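Local coordinates for protein putative sugar ABC transporter (Yersinia enterocolitica subsp. enterocolitica 8081, PDB 5ULB) that probably serves as the periplasmic sugar-binding component of an ABC transporter, and holds a methylseleno-ribofuranose, an analogue of methylthioribose, in its pocket, at residues A[133-136]-A[137-141]; A[199-203]-A[204-208]; A[325-328]-A[329-333]. All coordinates share one frame; numbering follows the deposited sequence.

From the N terminus, the chain reaches contact 1 at the C-terminal end of helix 124-138, contact 2 in the turn that follows helix 186-200, and contact 3 at the start of the last helix, 327-335. Each is a local turn, so the three run in series, with no nesting or crossing. Contacts 1 and 2 share one side of the molecule, their centres about 17 Å apart, and meet where L135 and F139 pack on A208 and F139 also touches D207; helix 124-138 is thereby joined to strand 208-211. Contact 3 lies on the opposite side of the chain's centre, about 46 Å from contact 1 between centres, where the C-terminal helix meets helices 32-48 and 262-278.

Contact 1. Residues A[133-136]-A[137-141]; sequences GQLV and KDFNG
The amide of Q134 reaches one turn ahead to the carboxylate of D138, with Q134 NE2 donating to D138 OD1 at 2.9 Å. The donor points to its acceptor within its own amide plane but meets the oxygen from above the carboxylate, 42° out of plane. A bend at chi2 (65°) turns the Q134 chain back over the helix surface toward D138. The other carboxylate oxygen, D138 OD2, is hydrogen-bonded to Y235, which leaves the group held at both oxygens. The amide's far end is used as well: a water lies 2.8 Å from Q134 OE1, probably donating to it, and accepts from K137 NZ (3.2 Å), the lysine lying extended to get there.

One residue further on, the ring of F139 turns its edge to the backbone, with F139 CD2 3.4 Å from L135 O, and the same carbon rests 4.2 Å from L135 CD2. Both side chains continue onto Y235 and A208. Behind these contacts the helix comes to its end. G141 N donates to V136 O at 3.0 Å, N140 N binds K137 O, and N140 takes positive phi as the C-prime residue: a Schellman motif closing helix 124-138.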
ATOM      1  N   GLY A 133      18.492   0.200   0.386  1.00 11.97           N
ATOM      2  CA  GLY A 133      19.706  -0.428   0.853  1.00 12.92           C
ATOM      3  C   GLY A 133      20.274  -1.412  -0.086  1.00 12.32           C
ATOM      4  O   GLY A 133      21.490  -1.590  -0.172  1.00 13.23           O
ATOM      5  N   GLN A 134      19.442  -2.142  -0.864  1.00 12.64           N
ATOM      6  CA  GLN A 134      19.963  -3.050  -1.909  1.00 13.09           C
ATOM      7  C   GLN A 134      20.646  -2.281  -2.960  1.00 12.88           C
ATOM      8  O   GLN A 134      21.661  -2.767  -3.487  1.00 13.40           O
ATOM      9  CB  GLN A 134      18.872  -3.922  -2.473  1.00 12.95           C
ATOM     10  CG  GLN A 134      19.417  -5.106  -3.264  1.00 16.11           C
ATOM     11  CD  GLN A 134      20.201  -6.127  -2.444  1.00 20.58           C
ATOM     12  OE1 GLN A 134      19.724  -6.519  -1.315  1.00 25.76           O
ATOM     13  NE2 GLN A 134      21.363  -6.430  -2.882  1.00 24.44           N
ATOM     14  N   LEU A 135      20.142  -1.121  -3.314  1.00 11.08           N
ATOM     15  CA  LEU A 135      20.795  -0.248  -4.282  1.00 12.01           C
ATOM     16  C   LEU A 135      22.221   0.103  -3.797  1.00 13.50           C
ATOM     17  O   LEU A 135      23.246   0.043  -4.449  1.00 14.08           O
ATOM     18  CB  LEU A 135      19.913   0.965  -4.567  1.00 12.06           C
ATOM     19  CG  LEU A 135      20.313   1.967  -5.659  1.00 12.71           C
ATOM     20  CD1 LEU A 135      19.122   2.873  -5.912  1.00 12.57           C
ATOM     21  CD2 LEU A 135      21.483   2.807  -5.268  1.00 13.67           C
ATOM     22  N   VAL A 136      22.283   0.499  -2.526  1.00 12.38           N
ATOM     23  CA  VAL A 136      23.574   0.879  -1.929  1.00 12.59           C
ATOM     24  C   VAL A 136      24.515  -0.276  -2.010  1.00 12.94           C
ATOM     25  O   VAL A 136      25.706  -0.083  -2.330  1.00 15.86           O
ATOM     26  CB  VAL A 136      23.366   1.345  -0.496  1.00 14.09           C
ATOM     27  CG1 VAL A 136      24.718   1.516   0.232  1.00 16.73           C
ATOM     28  CG2 VAL A 136      22.530   2.684  -0.427  1.00 17.83           C
ATOM     29  N   LYS A 137      24.081  -1.474  -1.600  1.00 13.81           N
ATOM     30  CA  LYS A 137      24.925  -2.684  -1.599  1.00 16.00           C
ATOM     31  C   LYS A 137      25.385  -2.942  -3.053  1.00 18.14           C
ATOM     32  O   LYS A 137      26.572  -3.175  -3.303  1.00 17.44           O
ATOM     33  CB  LYS A 137      24.112  -3.845  -1.133  1.00 18.13           C
ATOM     34  CG  LYS A 137      23.809  -3.902   0.339  1.00 22.86           C
ATOM     35  CD  LYS A 137      22.958  -5.163   0.712  1.00 25.87           C
ATOM     36  CE  LYS A 137      22.658  -5.203   2.188  1.00 31.14           C
ATOM     37  NZ  LYS A 137      21.769  -6.267   2.542  1.00 38.10           N
ATOM     38  N   ASP A 138      24.478  -2.925  -4.008  1.00 16.43           N
ATOM     39  CA  ASP A 138      24.788  -3.310  -5.402  1.00 16.57           C
ATOM     40  C   ASP A 138      25.786  -2.349  -6.041  1.00 14.92           C
ATOM     41  O   ASP A 138      26.520  -2.747  -6.866  1.00 23.34           O
ATOM     42  CB  ASP A 138      23.552  -3.352  -6.220  1.00 16.64           C
ATOM     43  CG  ASP A 138      22.651  -4.566  -5.874  1.00 21.73           C
ATOM     44  OD1 ASP A 138      23.036  -5.463  -5.087  1.00 20.68           O
ATOM     45  OD2 ASP A 138      21.504  -4.660  -6.504  1.00 21.32           O
ATOM     46  N   PHE A 139      25.783  -1.064  -5.615  1.00 15.99           N
ATOM     47  CA  PHE A 139      26.656  -0.061  -6.171  1.00 17.19           C
ATOM     48  C   PHE A 139      27.839   0.302  -5.243  1.00 19.45           C
ATOM     49  O   PHE A 139      28.586   1.258  -5.498  1.00 19.48           O
ATOM     50  CB  PHE A 139      25.855   1.155  -6.628  1.00 18.19           C
ATOM     51  CG  PHE A 139      25.051   0.875  -7.844  1.00 14.80           C
ATOM     52  CD1 PHE A 139      25.587   1.043  -9.087  1.00 17.58           C
ATOM     53  CD2 PHE A 139      23.817   0.358  -7.740  1.00 16.93           C
ATOM     54  CE1 PHE A 139      24.856   0.714 -10.241  1.00 17.57           C
ATOM     55  CE2 PHE A 139      23.108   0.036  -8.886  1.00 15.95           C
ATOM     56  CZ  PHE A 139      23.594   0.206 -10.137  1.00 17.31           C
ATOM     57  N   ASN A 140      27.970  -0.448  -4.157  1.00 19.90           N
ATOM     58  CA  ASN A 140      29.068  -0.115  -3.188  1.00 20.42           C
ATOM     59  C   ASN A 140      29.140   1.330  -2.772  1.00 20.19           C
ATOM     60  O   ASN A 140      30.181   1.959  -2.635  1.00 23.02           O
ATOM     61  CB  ASN A 140      30.470  -0.522  -3.670  1.00 29.51           C
ATOM     62  CG  ASN A 140      30.732  -2.004  -3.750  1.00 68.29           C
ATOM     63  OD1 ASN A 140      30.096  -2.728  -4.498  1.00 94.82           O
ATOM     64  ND2 ASN A 140      31.790  -2.421  -3.075  1.00127.42           N
ATOM     65  N   GLY A 141      27.995   1.874  -2.512  1.00 16.50           N
ATOM     66  CA  GLY A 141      27.910   3.199  -1.953  1.00 18.74           C
ATOM     67  C   GLY A 141      28.219   4.303  -2.923  1.00 15.05           C
ATOM     68  O   GLY A 141      28.305   5.459  -2.502  1.00 20.93           O
TER
HETATM   69  O   HOH W   1      19.035  -5.373   1.121  1.00 37.10           O

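Contact 2. Residues A[199-203]-A[204-208]; sequences AKYPK and GKIDA
Y201 lays its CB against the ethyl arm (CG1-CD1) of I206, with Y201 CB 3.7 Å from I206 CG1 and equally close to I206 CD1. The isoleucine comes back across the turn because CG1 sits beside its own backbone N (chi1 -59°) and CD1 extends onward from there, past the tyrosine's CB and carbonyl. K205 adds a second contact at the same place: K205 CB is 3.9 Å from Y201 CB and lies near the plane of the phenol ring, at its edge. Further along, the lysine chain bends at chi2, and its CG passes 3.3 Å from P202 O and 4.1 Å from P202 CD, leaning over the proline before the chain turns off toward its amine.

What brings these side chains together is a type II beta turn from P202 to K205. It is closed by K205 N donating to P202 O at 2.8 Å. G204 takes the third position with phi 110°, where a CB would collide with K203 O.

Y201 is the first residue beyond helix 186-200, and its carbonyl is hydrogen-bonded to R229. Y201 and I206 both pack on L176 of strand 173-179, and I206 also touches I232. The turn thus joins helix 186-200 to strand 208-211 while packing against 173-179, an outermost strand of the sheet.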
ATOM      1  N   ALA A 199      17.045  12.246 -20.919  1.00 11.50           N
ATOM      2  CA  ALA A 199      17.658  13.111 -21.945  1.00 10.83           C
ATOM      3  C   ALA A 199      18.639  14.101 -21.395  1.00 10.84           C
ATOM      4  O   ALA A 199      19.587  14.514 -22.082  1.00 10.44           O
ATOM      5  CB  ALA A 199      16.551  13.820 -22.683  1.00 11.70           C
ATOM      6  N   LYS A 200      18.426  14.531 -20.144  1.00 11.31           N
ATOM      7  CA  LYS A 200      19.355  15.436 -19.471  1.00 10.92           C
ATOM      8  C   LYS A 200      20.639  14.735 -18.992  1.00 11.48           C
ATOM      9  O   LYS A 200      21.703  15.399 -18.941  1.00 13.40           O
ATOM     10  CB  LYS A 200      18.689  16.102 -18.255  1.00 15.15           C
ATOM     11  CG  LYS A 200      17.669  17.111 -18.593  1.00 14.58           C
ATOM     12  CD  LYS A 200      17.143  17.962 -17.430  1.00 14.78           C
ATOM     13  CE  LYS A 200      16.698  17.131 -16.283  1.00 18.10           C
ATOM     14  NZ  LYS A 200      16.201  18.070 -15.258  1.00 17.52           N
ATOM     15  N   TYR A 201      20.528  13.415 -18.735  1.00 11.09           N
ATOM     16  CA  TYR A 201      21.666  12.647 -18.183  1.00 12.69           C
ATOM     17  C   TYR A 201      21.829  11.391 -19.030  1.00 12.89           C
ATOM     18  O   TYR A 201      21.224  10.350 -18.775  1.00 14.00           O
ATOM     19  CB  TYR A 201      21.285  12.265 -16.735  1.00 12.88           C
ATOM     20  CG  TYR A 201      21.131  13.364 -15.775  1.00 13.89           C
ATOM     21  CD1 TYR A 201      22.234  14.076 -15.347  1.00 16.72           C
ATOM     22  CD2 TYR A 201      19.896  13.783 -15.349  1.00 15.21           C
ATOM     23  CE1 TYR A 201      22.076  15.156 -14.456  1.00 18.38           C
ATOM     24  CE2 TYR A 201      19.728  14.790 -14.407  1.00 17.18           C
ATOM     25  CZ  TYR A 201      20.803  15.516 -14.033  1.00 17.97           C
ATOM     26  OH  TYR A 201      20.668  16.524 -13.079  1.00 25.49           O
ATOM     27  N   PRO A 202      22.574  11.570 -20.115  1.00 13.19           N
ATOM     28  CA  PRO A 202      22.760  10.425 -21.094  1.00 13.51           C
ATOM     29  C   PRO A 202      23.450   9.202 -20.482  1.00 12.18           C
ATOM     30  O   PRO A 202      23.962   9.217 -19.333  1.00 13.63           O
ATOM     31  CB  PRO A 202      23.574  11.026 -22.182  1.00 18.20           C
ATOM     32  CG  PRO A 202      23.390  12.490 -22.090  1.00 22.17           C
ATOM     33  CD  PRO A 202      23.279  12.766 -20.580  1.00 17.10           C
ATOM     34  N   LYS A 203      23.433   8.143 -21.246  1.00 14.17           N
ATOM     35  CA  LYS A 203      23.949   6.839 -20.847  1.00 13.83           C
ATOM     36  C   LYS A 203      25.322   6.994 -20.192  1.00 15.51           C
ATOM     37  O   LYS A 203      26.279   7.599 -20.704  1.00 16.73           O
ATOM     38  CB  LYS A 203      23.929   5.874 -22.087  1.00 19.32           C
ATOM     39  CG  LYS A 203      24.267   4.484 -21.806  1.00 19.06           C
ATOM     40  CD  LYS A 203      24.171   3.574 -22.982  1.00 26.98           C
ATOM     41  CE  LYS A 203      22.826   3.603 -23.701  1.00 33.00           C
ATOM     42  NZ  LYS A 203      22.886   2.507 -24.722  1.00 45.59           N
ATOM     43  N   GLY A 204      25.385   6.502 -18.943  1.00 15.58           N
ATOM     44  CA  GLY A 204      26.619   6.605 -18.079  1.00 15.69           C
ATOM     45  C   GLY A 204      26.424   7.563 -16.941  1.00 16.38           C
ATOM     46  O   GLY A 204      27.203   7.542 -15.971  1.00 19.87           O
ATOM     47  N   LYS A 205      25.464   8.491 -17.045  1.00 12.90           N
ATOM     48  CA  LYS A 205      25.289   9.521 -16.053  1.00 13.03           C
ATOM     49  C   LYS A 205      24.275   9.185 -14.975  1.00 12.10           C
ATOM     50  O   LYS A 205      24.181   9.922 -13.960  1.00 15.24           O
ATOM     51  CB  LYS A 205      24.937  10.848 -16.693  1.00 16.99           C
ATOM     52  CG  LYS A 205      25.866  11.383 -17.684  1.00 21.02           C
ATOM     53  CD  LYS A 205      27.132  11.793 -17.066  1.00 25.06           C
ATOM     54  CE  LYS A 205      28.093  12.365 -18.169  1.00 31.07           C
ATOM     55  NZ  LYS A 205      29.348  12.766 -17.563  1.00 49.22           N
ATOM     56  N   ILE A 206      23.525   8.091 -15.148  1.00 11.44           N
ATOM     57  CA  ILE A 206      22.568   7.607 -14.134  1.00 11.43           C
ATOM     58  C   ILE A 206      22.917   6.115 -13.931  1.00 11.37           C
ATOM     59  O   ILE A 206      23.016   5.357 -14.876  1.00 12.33           O
ATOM     60  CB  ILE A 206      21.062   7.717 -14.598  1.00 11.75           C
ATOM     61  CG1 ILE A 206      20.721   9.137 -14.902  1.00 15.19           C
ATOM     62  CG2 ILE A 206      20.181   7.126 -13.547  1.00 11.88           C
ATOM     63  CD1 ILE A 206      19.386   9.241 -15.664  1.00 16.00           C
ATOM     64  N   ASP A 207      23.008   5.743 -12.654  1.00 10.90           N
ATOM     65  CA  ASP A 207      23.222   4.330 -12.317  1.00 12.32           C
ATOM     66  C   ASP A 207      21.979   3.555 -11.924  1.00 11.05           C
ATOM     67  O   ASP A 207      21.840   2.359 -12.261  1.00 11.45           O
ATOM     68  CB  ASP A 207      24.246   4.256 -11.157  1.00 13.57           C
ATOM     69  CG  ASP A 207      25.586   4.859 -11.549  1.00 14.68           C
ATOM     70  OD1 ASP A 207      26.104   4.364 -12.552  1.00 20.75           O
ATOM     71  OD2 ASP A 207      26.014   5.880 -10.946  1.00 17.15           O
ATOM     72  N   ALA A 208      21.046   4.219 -11.177  1.00 10.67           N
ATOM     73  CA  ALA A 208      19.946   3.504 -10.635  1.00  9.68           C
ATOM     74  C   ALA A 208      18.795   4.464 -10.379  1.00  9.29           C
ATOM     75  O   ALA A 208      18.986   5.666 -10.244  1.00 10.12           O
ATOM     76  CB  ALA A 208      20.369   2.737  -9.351  1.00 11.36           C
TER

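Contact 3. Residues A[325-328]-A[329-333]; sequences SPWF and ATLAA
The first turn of the C-terminal helix, 327-335, is the setting in which W327 and L331 pack one helical turn apart. Their side chains lie alongside each other and point the same way. The methyl L331 CD1 meets the benzo edge of the indole in its plane, 3.8 Å from W327 CE3 and just as far from W327 CZ3. With chi1 at 48°, the tryptophan's CG sits between its backbone N and carbonyl carbon, and one indole face is turned over its neighbours: S325 CB and F328 CD1 both lie on that face, toward its rim. The F328 ring in turn receives W327 CZ3 at its edge, in plane, while S325 N lies over one of its faces.

The backbone holds this cluster in step. L331 N donates to W327 O at 3.0 Å, and A332 N to F328 O at 2.9 Å. At the start F328 N donates to S325 O, whereas A329 N makes only a weak bond to P326 O at 3.3 Å, supplemented by a water that accepts from A329 N and donates to S325 O (2.7 Å).

Polar ends find partners elsewhere: W327 NE1 and S325 OG are hydrogen-bonded to the two carboxylate oxygens of E280, and T330 OG1 to the carbonyl of A7 near the N terminus. F328 packs on R271 and A274 of helix 262-278, and W327 on A278. F328 and L331 also touch L48, so the helix lies against both helix 262-278 and the end of helix 32-48.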
ATOM      1  N   SER A 325     -10.690 -13.581  14.320  1.00 18.23           N
ATOM      2  CA  SER A 325     -11.500 -14.118  15.343  1.00 16.67           C
ATOM      3  C   SER A 325     -12.166 -15.441  14.913  1.00 17.19           C
ATOM      4  O   SER A 325     -12.495 -15.634  13.722  1.00 18.50           O
ATOM      5  CB  SER A 325     -12.603 -13.092  15.655  1.00 20.06           C
ATOM      6  OG  SER A 325     -12.081 -11.925  16.217  1.00 24.71           O
ATOM      7  N   PRO A 326     -12.381 -16.341  15.886  1.00 16.84           N
ATOM      8  CA  PRO A 326     -12.945 -17.618  15.509  1.00 15.71           C
ATOM      9  C   PRO A 326     -14.339 -17.568  14.926  1.00 15.54           C
ATOM     10  O   PRO A 326     -14.731 -18.396  14.115  1.00 20.46           O
ATOM     11  CB  PRO A 326     -12.979 -18.405  16.792  1.00 20.98           C
ATOM     12  CG  PRO A 326     -12.369 -17.560  17.833  1.00 25.12           C
ATOM     13  CD  PRO A 326     -11.927 -16.322  17.287  1.00 19.45           C
ATOM     14  N   TRP A 327     -15.119 -16.559  15.295  1.00 14.69           N
ATOM     15  CA  TRP A 327     -16.480 -16.393  14.752  1.00 15.92           C
ATOM     16  C   TRP A 327     -16.438 -15.897  13.315  1.00 14.71           C
ATOM     17  O   TRP A 327     -17.499 -15.826  12.684  1.00 17.19           O
ATOM     18  CB  TRP A 327     -17.372 -15.485  15.645  1.00 17.88           C
ATOM     19  CG  TRP A 327     -16.791 -14.245  16.063  1.00 17.30           C
ATOM     20  CD1 TRP A 327     -16.086 -14.051  17.230  1.00 18.34           C
ATOM     21  CD2 TRP A 327     -16.759 -12.970  15.400  1.00 15.54           C
ATOM     22  NE1 TRP A 327     -15.570 -12.787  17.325  1.00 18.27           N
ATOM     23  CE2 TRP A 327     -16.010 -12.074  16.240  1.00 17.68           C
ATOM     24  CE3 TRP A 327     -17.312 -12.497  14.213  1.00 18.04           C
ATOM     25  CZ2 TRP A 327     -15.843 -10.755  15.956  1.00 20.83           C
ATOM     26  CZ3 TRP A 327     -17.140 -11.134  13.879  1.00 20.34           C
ATOM     27  CH2 TRP A 327     -16.430 -10.268  14.756  1.00 18.10           C
ATOM     28  N   PHE A 328     -15.293 -15.491  12.746  1.00 13.60           N
ATOM     29  CA  PHE A 328     -15.253 -15.184  11.293  1.00 13.92           C
ATOM     30  C   PHE A 328     -15.649 -16.413  10.512  1.00 17.02           C
ATOM     31  O   PHE A 328     -16.329 -16.269   9.498  1.00 17.74           O
ATOM     32  CB  PHE A 328     -13.894 -14.679  10.881  1.00 13.53           C
ATOM     33  CG  PHE A 328     -13.509 -13.287  11.383  1.00 14.14           C
ATOM     34  CD1 PHE A 328     -14.375 -12.421  12.065  1.00 17.18           C
ATOM     35  CD2 PHE A 328     -12.235 -12.807  11.095  1.00 15.88           C
ATOM     36  CE1 PHE A 328     -13.907 -11.227  12.486  1.00 16.72           C
ATOM     37  CE2 PHE A 328     -11.791 -11.573  11.533  1.00 16.93           C
ATOM     38  CZ  PHE A 328     -12.639 -10.780  12.251  1.00 16.15           C
ATOM     39  N   ALA A 329     -15.183 -17.620  10.922  1.00 17.27           N
ATOM     40  CA  ALA A 329     -15.566 -18.826  10.266  1.00 18.39           C
ATOM     41  C   ALA A 329     -17.063 -19.049  10.343  1.00 17.88           C
ATOM     42  O   ALA A 329     -17.704 -19.546   9.405  1.00 21.76           O
ATOM     43  CB  ALA A 329     -14.795 -20.030  10.771  1.00 21.48           C
ATOM     44  N   THR A 330     -17.656 -18.740  11.475  1.00 15.31           N
ATOM     45  CA  THR A 330     -19.096 -18.908  11.630  1.00 17.72           C
ATOM     46  C   THR A 330     -19.814 -18.025  10.637  1.00 20.47           C
ATOM     47  O   THR A 330     -20.809 -18.426  10.050  1.00 22.89           O
ATOM     48  CB  THR A 330     -19.476 -18.583  13.112  1.00 17.81           C
ATOM     49  OG1 THR A 330     -18.567 -19.320  13.939  1.00 19.26           O
ATOM     50  CG2 THR A 330     -20.869 -18.978  13.374  1.00 19.20           C
ATOM     51  N   LEU A 331     -19.418 -16.761  10.594  1.00 18.33           N
ATOM     52  CA  LEU A 331     -19.992 -15.793   9.629  1.00 20.64           C
ATOM     53  C   LEU A 331     -19.810 -16.227   8.230  1.00 22.18           C
ATOM     54  O   LEU A 331     -20.767 -16.106   7.439  1.00 24.74           O
ATOM     55  CB  LEU A 331     -19.432 -14.383   9.752  1.00 20.41           C
ATOM     56  CG  LEU A 331     -20.054 -13.643  10.831  1.00 20.29           C
ATOM     57  CD1 LEU A 331     -19.309 -12.322  11.010  1.00 17.86           C
ATOM     58  CD2 LEU A 331     -21.485 -13.319  10.551  1.00 22.37           C
ATOM     59  N   ALA A 332     -18.673 -16.803   7.885  1.00 20.61           N
ATOM     60  CA  ALA A 332     -18.473 -17.201   6.529  1.00 25.56           C
ATOM     61  C   ALA A 332     -19.451 -18.316   6.138  1.00 25.41           C
ATOM     62  O   ALA A 332     -20.051 -18.269   5.060  1.00 34.22           O
ATOM     63  CB  ALA A 332     -17.041 -17.627   6.284  1.00 25.01           C
ATOM     64  N   ALA A 333     -19.735 -19.248   7.080  1.00 23.93           N
ATOM     65  CA  ALA A 333     -20.692 -20.295   6.842  1.00 24.65           C
ATOM     66  C   ALA A 333     -22.082 -19.720   6.719  1.00 28.95           C
ATOM     67  O   ALA A 333     -22.863 -20.253   5.899  1.00 34.38           O
ATOM     68  CB  ALA A 333     -20.595 -21.324   7.983  1.00 27.68           C
TER
HETATM   69  O   HOH W   2     -12.210 -17.706  12.077  1.00 28.01           O